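Local coordinates for chinitase A (Streptomyces coelicolor, PDB 3EBV), which probably hydrolyses internal glycosidic links of chitin, this chain being the family 18 glycoside hydrolase domain of a longer protein, at residues A[194-207]-A[242-256]. Residues are numbered along the deposited sequence; the frame is centred on the assembly and turned at random. Where two conformers were deposited one is given.
Sequences YAQGTVDFLTALAC and AALDCLTKATNCGSF
Helix 199-207 and helix 242-249 run in roughly the same direction, crossing at -36° with their axes 9.2 Å apart at closest approach, and Val199 faces Ala243 where the backbones draw near. The CB of Ala243 packs against Leu202, 3.7 Å from its CD1, and Val199 CG2 and Thr203 CG2 also touch this alanine. Further along, Thr203 CG2 meets Cys246 SG, and Leu247 CD1 reaches the CB of Ala206.

Beyond the second helix, residues 254-256 return to the first helix and meet Asp200. One carboxylate oxygen, OD1, accepts from Phe256 N at 2.9 Å along a nearly straight N-H line (168°), the donor standing above the carboxylate plane. The other, OD2, takes the hydroxyl of Ser255 on its syn side, tilted out of the carboxylate plane, with OG at 2.7 Å. A water donates to Asp200 OD1 and Phe256 O and accepts from Thr203 OG1 and Gly254 N, giving OD1 a second donor. Without the carboxylate, as with an alanine at Asp200, Phe256 N and the Ser255 hydroxyl would probably lose their acceptors, and the returning loop would be freer to shift.

Phe256 projects its ring along the first helix because CG is anti to the backbone N (chi1 179°). Ala204 CB sits over one face, 3.9 Å from the ring centroid, a CH-pi contact; Thr203 OG1 lies at the edge, and Cys207 SG approaches CZ obliquely. The Tyr194 side chain crosses that of Phe256 at about a right angle, bringing its OH to 3.7 Å from Phe256 CD1; the hydroxyl is hydrogen-bonded to Asp190 and to a water shared with Ser255 OG.

The Cys246-Cys253 disulfide ties the returning loop to its helix, and Cys207 is bonded to Cys189. Leu221 of strand 219-224 touches both Ala206 and Ala243, placing the pair as successive outer helices of the family 18 TIM barrel, joined through that parallel strand.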
loop_
_atom_site.group_PDB
_atom_site.type_symbol
_atom_site.label_atom_id
_atom_site.label_comp_id
_atom_site.label_asym_id
_atom_site.label_seq_id
_atom_site.Cartn_x
_atom_site.Cartn_y
_atom_site.Cartn_z
ATOM N N TYR A 194 11.781 16.172 -10.056
ATOM C CA TYR A 194 10.523 16.620 -9.473
ATOM C C TYR A 194 10.593 16.531 -7.955
ATOM O O TYR A 194 11.382 15.757 -7.382
ATOM C CB TYR A 194 9.326 15.759 -9.978
ATOM C CG TYR A 194 9.122 15.942 -11.473
ATOM C CD1 TYR A 194 8.375 17.019 -11.927
ATOM C CD2 TYR A 194 9.720 15.073 -12.413
ATOM C CE1 TYR A 194 8.196 17.236 -13.302
ATOM C CE2 TYR A 194 9.551 15.285 -13.788
ATOM C CZ TYR A 194 8.775 16.384 -14.208
ATOM O OH TYR A 194 8.579 16.648 -15.575
ATOM N N ALA A 195 9.744 17.326 -7.324
ATOM C CA ALA A 195 9.708 17.430 -5.859
ATOM C C ALA A 195 8.381 16.980 -5.283
ATOM O O ALA A 195 7.312 17.228 -5.892
ATOM C CB ALA A 195 9.940 18.878 -5.455
ATOM N N GLN A 196 8.430 16.362 -4.095
ATOM C CA GLN A 196 7.197 15.916 -3.444
ATOM C C GLN A 196 6.244 17.082 -3.172
ATOM O O GLN A 196 6.680 18.235 -3.056
ATOM C CB GLN A 196 7.459 15.086 -2.165
ATOM C CG GLN A 196 7.940 15.976 -1.024
ATOM C CD GLN A 196 8.317 15.188 0.197
ATOM O OE1 GLN A 196 7.981 14.011 0.291
ATOM N NE2 GLN A 196 9.055 15.812 1.115
ATOM N N GLY A 197 4.971 16.756 -3.011
ATOM C CA GLY A 197 3.997 17.796 -2.723
ATOM C C GLY A 197 3.472 18.534 -3.946
ATOM O O GLY A 197 2.864 19.599 -3.797
ATOM N N THR A 198 3.690 17.960 -5.137
ATOM C CA THR A 198 3.235 18.581 -6.379
ATOM C C THR A 198 2.502 17.543 -7.248
ATOM O O THR A 198 2.797 16.336 -7.161
ATOM C CB THR A 198 4.412 19.143 -7.198
ATOM O OG1 THR A 198 5.320 18.097 -7.581
ATOM C CG2 THR A 198 5.195 20.255 -6.441
ATOM N N VAL A 199 1.580 17.997 -8.099
ATOM C CA VAL A 199 0.894 17.063 -8.985
ATOM C C VAL A 199 1.918 16.354 -9.894
ATOM O O VAL A 199 1.791 15.145 -10.158
ATOM C CB VAL A 199 -0.200 17.773 -9.814
ATOM C CG1 VAL A 199 0.379 18.727 -10.749
ATOM C CG2 VAL A 199 -1.020 16.748 -10.630
ATOM N N ASP A 200 2.965 17.046 -10.355
ATOM C CA ASP A 200 3.934 16.460 -11.285
ATOM C C ASP A 200 4.748 15.327 -10.640
ATOM O O ASP A 200 5.152 14.382 -11.307
ATOM C CB ASP A 200 4.951 17.528 -11.768
ATOM C CG ASP A 200 4.419 18.460 -12.853
ATOM O OD1 ASP A 200 3.366 18.182 -13.468
ATOM O OD2 ASP A 200 5.131 19.475 -13.060
ATOM N N PHE A 201 5.007 15.429 -9.334
ATOM C CA PHE A 201 5.724 14.315 -8.663
ATOM C C PHE A 201 4.886 13.054 -8.781
ATOM O O PHE A 201 5.440 11.968 -9.024
ATOM C CB PHE A 201 5.880 14.679 -7.204
ATOM C CG PHE A 201 6.877 13.830 -6.417
ATOM C CD1 PHE A 201 8.254 13.962 -6.591
ATOM C CD2 PHE A 201 6.393 12.944 -5.448
ATOM C CE1 PHE A 201 9.155 13.218 -5.776
ATOM C CE2 PHE A 201 7.303 12.203 -4.640
ATOM C CZ PHE A 201 8.639 12.331 -4.785
ATOM N N LEU A 202 3.573 13.180 -8.615
ATOM C CA LEU A 202 2.702 12.009 -8.733
ATOM C C LEU A 202 2.693 11.461 -10.153
ATOM O O LEU A 202 2.878 10.268 -10.392
ATOM C CB LEU A 202 1.275 12.335 -8.271
ATOM C CG LEU A 202 1.185 12.953 -6.859
ATOM C CD1 LEU A 202 -0.253 13.198 -6.464
ATOM C CD2 LEU A 202 1.879 12.044 -5.814
ATOM N N THR A 203 2.430 12.348 -11.122
ATOM C CA THR A 203 2.254 11.840 -12.487
ATOM C C THR A 203 3.546 11.386 -13.148
ATOM O O THR A 203 3.557 10.339 -13.832
ATOM C CB THR A 203 1.549 12.916 -13.385
ATOM O OG1 THR A 203 2.347 14.118 -13.375
ATOM C CG2 THR A 203 0.169 13.243 -12.842
ATOM N N ALA A 204 4.620 12.161 -12.978
ATOM C CA ALA A 204 5.891 11.823 -13.593
ATOM C C ALA A 204 6.557 10.573 -13.019
ATOM O O ALA A 204 7.275 9.858 -13.742
ATOM C CB ALA A 204 6.838 13.028 -13.574
ATOM N N LEU A 205 6.370 10.336 -11.711
ATOM C CA LEU A 205 6.929 9.118 -11.117
ATOM C C LEU A 205 6.008 7.921 -11.375
ATOM O O LEU A 205 6.530 6.817 -11.604
ATOM C CB LEU A 205 7.150 9.307 -9.604
ATOM C CG LEU A 205 8.489 9.964 -9.243
ATOM C CD1 LEU A 205 8.673 11.366 -9.801
ATOM C CD2 LEU A 205 8.610 10.014 -7.708
ATOM N N ALA A 206 4.679 8.099 -11.336
ATOM C CA ALA A 206 3.774 6.993 -11.719
ATOM C C ALA A 206 4.055 6.545 -13.150
ATOM O O ALA A 206 4.018 5.348 -13.457
ATOM C CB ALA A 206 2.332 7.391 -11.550
ATOM N N CYS A 207 4.382 7.493 -14.012
ATOM C CA CYS A 207 4.724 7.182 -15.414
ATOM C C CYS A 207 5.864 6.152 -15.521
ATOM O O CYS A 207 5.881 5.324 -16.442
ATOM C CB CYS A 207 5.143 8.526 -16.058
ATOM S SG CYS A 207 5.757 8.417 -17.744
ATOM N N ALA A 242 -6.452 15.574 -9.247
ATOM C CA ALA A 242 -5.875 16.069 -10.501
ATOM C C ALA A 242 -4.892 15.074 -11.107
ATOM O O ALA A 242 -4.885 14.841 -12.339
ATOM C CB ALA A 242 -5.224 17.401 -10.290
ATOM N N ALA A 243 -4.029 14.489 -10.282
ATOM C CA ALA A 243 -3.081 13.519 -10.814
ATOM C C ALA A 243 -3.815 12.301 -11.410
ATOM O O ALA A 243 -3.413 11.745 -12.432
ATOM C CB ALA A 243 -2.107 13.067 -9.679
ATOM N N LEU A 244 -4.847 11.843 -10.699
ATOM C CA LEU A 244 -5.662 10.728 -11.213
ATOM C C LEU A 244 -6.272 11.096 -12.574
ATOM O O LEU A 244 -6.227 10.271 -13.478
ATOM C CB LEU A 244 -6.767 10.372 -10.206
ATOM C CG LEU A 244 -6.253 9.742 -8.893
ATOM C CD1 LEU A 244 -7.474 9.743 -7.940
ATOM C CD2 LEU A 244 -5.722 8.336 -9.128
ATOM N N ASP A 245 -6.821 12.310 -12.656
ATOM C CA ASP A 245 -7.398 12.809 -13.936
ATOM C C ASP A 245 -6.319 12.839 -15.003
ATOM O O ASP A 245 -6.565 12.492 -16.169
ATOM C CB ASP A 245 -7.967 14.202 -13.751
ATOM C CG ASP A 245 -9.245 14.208 -12.924
ATOM O OD1 ASP A 245 -9.785 13.105 -12.645
ATOM O OD2 ASP A 245 -9.656 15.337 -12.604
ATOM N N CYS A 246 -5.147 13.343 -14.646
ATOM C CA CYS A 246 -4.107 13.509 -15.658
ATOM C C CYS A 246 -3.717 12.166 -16.264
ATOM O O CYS A 246 -3.640 11.980 -17.515
ATOM C CB CYS A 246 -2.925 14.238 -15.013
ATOM S SG CYS A 246 -1.462 14.425 -16.093
ATOM N N LEU A 247 -3.506 11.177 -15.400
ATOM C CA LEU A 247 -3.074 9.852 -15.861
ATOM C C LEU A 247 -4.206 9.124 -16.585
ATOM O O LEU A 247 -3.936 8.447 -17.570
ATOM C CB LEU A 247 -2.624 9.004 -14.653
ATOM C CG LEU A 247 -1.292 9.516 -14.056
ATOM C CD1 LEU A 247 -1.082 8.914 -12.611
ATOM C CD2 LEU A 247 -0.102 9.159 -14.916
ATOM N N THR A 248 -5.446 9.237 -16.086
ATOM C CA THR A 248 -6.544 8.403 -16.651
ATOM C C THR A 248 -7.217 9.018 -17.880
ATOM O O THR A 248 -7.720 8.268 -18.720
ATOM C CB THR A 248 -7.643 8.101 -15.596
ATOM O OG1 THR A 248 -8.240 9.306 -15.123
ATOM C CG2 THR A 248 -7.046 7.279 -14.410
ATOM N N LYS A 249 -7.257 10.346 -17.936
ATOM C CA LYS A 249 -8.074 10.974 -18.984
ATOM C C LYS A 249 -7.484 12.243 -19.573
ATOM O O LYS A 249 -8.167 12.942 -20.353
ATOM C CB LYS A 249 -9.511 11.185 -18.487
ATOM C CG LYS A 249 -9.650 12.157 -17.318
ATOM C CD LYS A 249 -11.115 12.138 -16.796
ATOM C CE LYS A 249 -11.306 12.996 -15.565
ATOM N NZ LYS A 249 -12.762 13.241 -15.182
ATOM N N ALA A 250 -6.214 12.508 -19.272
ATOM C CA ALA A 250 -5.501 13.644 -19.863
ATOM C C ALA A 250 -6.145 14.979 -19.532
ATOM O O ALA A 250 -6.199 15.910 -20.353
ATOM C CB ALA A 250 -5.312 13.475 -21.402
ATOM N N THR A 251 -6.655 15.116 -18.329
ATOM C CA THR A 251 -7.104 16.413 -17.864
ATOM C C THR A 251 -6.434 16.764 -16.539
ATOM O O THR A 251 -5.986 15.848 -15.830
ATOM C CB THR A 251 -8.625 16.474 -17.685
ATOM O OG1 THR A 251 -9.040 15.573 -16.635
ATOM C CG2 THR A 251 -9.329 16.069 -18.983
ATOM N N ASN A 252 -6.336 18.060 -16.234
ATOM C CA ASN A 252 -5.791 18.527 -14.947
ATOM C C ASN A 252 -4.321 18.175 -14.722
ATOM O O ASN A 252 -3.837 18.204 -13.589
ATOM C CB ASN A 252 -6.692 18.092 -13.780
ATOM C CG ASN A 252 -8.053 18.756 -13.835
ATOM O OD1 ASN A 252 -8.154 19.956 -14.150
ATOM N ND2 ASN A 252 -9.085 17.999 -13.586
ATOM N N CYS A 253 -3.579 17.975 -15.815
ATOM C CA CYS A 253 -2.129 17.799 -15.665
ATOM C C CYS A 253 -1.422 19.076 -15.209
ATOM O O CYS A 253 -1.897 20.213 -15.433
ATOM C CB CYS A 253 -1.478 17.333 -16.979
ATOM S SG CYS A 253 -2.125 15.741 -17.576
ATOM N N GLY A 254 -0.271 18.886 -14.556
ATOM C CA GLY A 254 0.636 20.011 -14.264
ATOM C C GLY A 254 1.548 20.215 -15.473
ATOM O O GLY A 254 1.094 20.023 -16.635
ATOM N N SER A 255 2.808 20.618 -15.275
ATOM C CA SER A 255 3.717 20.751 -16.431
ATOM C C SER A 255 3.992 19.405 -17.120
ATOM O O SER A 255 4.313 19.319 -18.328
ATOM C CB SER A 255 5.057 21.403 -16.061
ATOM O OG SER A 255 5.962 20.516 -15.390
ATOM N N PHE A 256 3.960 18.318 -16.334
ATOM C CA PHE A 256 4.255 17.003 -16.893
ATOM C C PHE A 256 3.013 16.381 -17.539
ATOM O O PHE A 256 1.976 16.235 -16.897
ATOM C CB PHE A 256 4.782 16.021 -15.828
ATOM C CG PHE A 256 5.053 14.688 -16.440
ATOM C CD1 PHE A 256 6.117 14.516 -17.353
ATOM C CD2 PHE A 256 4.157 13.644 -16.224
ATOM C CE1 PHE A 256 6.297 13.280 -18.027
ATOM C CE2 PHE A 256 4.364 12.404 -16.878
ATOM C CZ PHE A 256 5.413 12.236 -17.775
HETATM O O HOH W 1 7.211 18.590 -16.972
HETATM O O HOH W 2 1.336 16.519 -14.250
#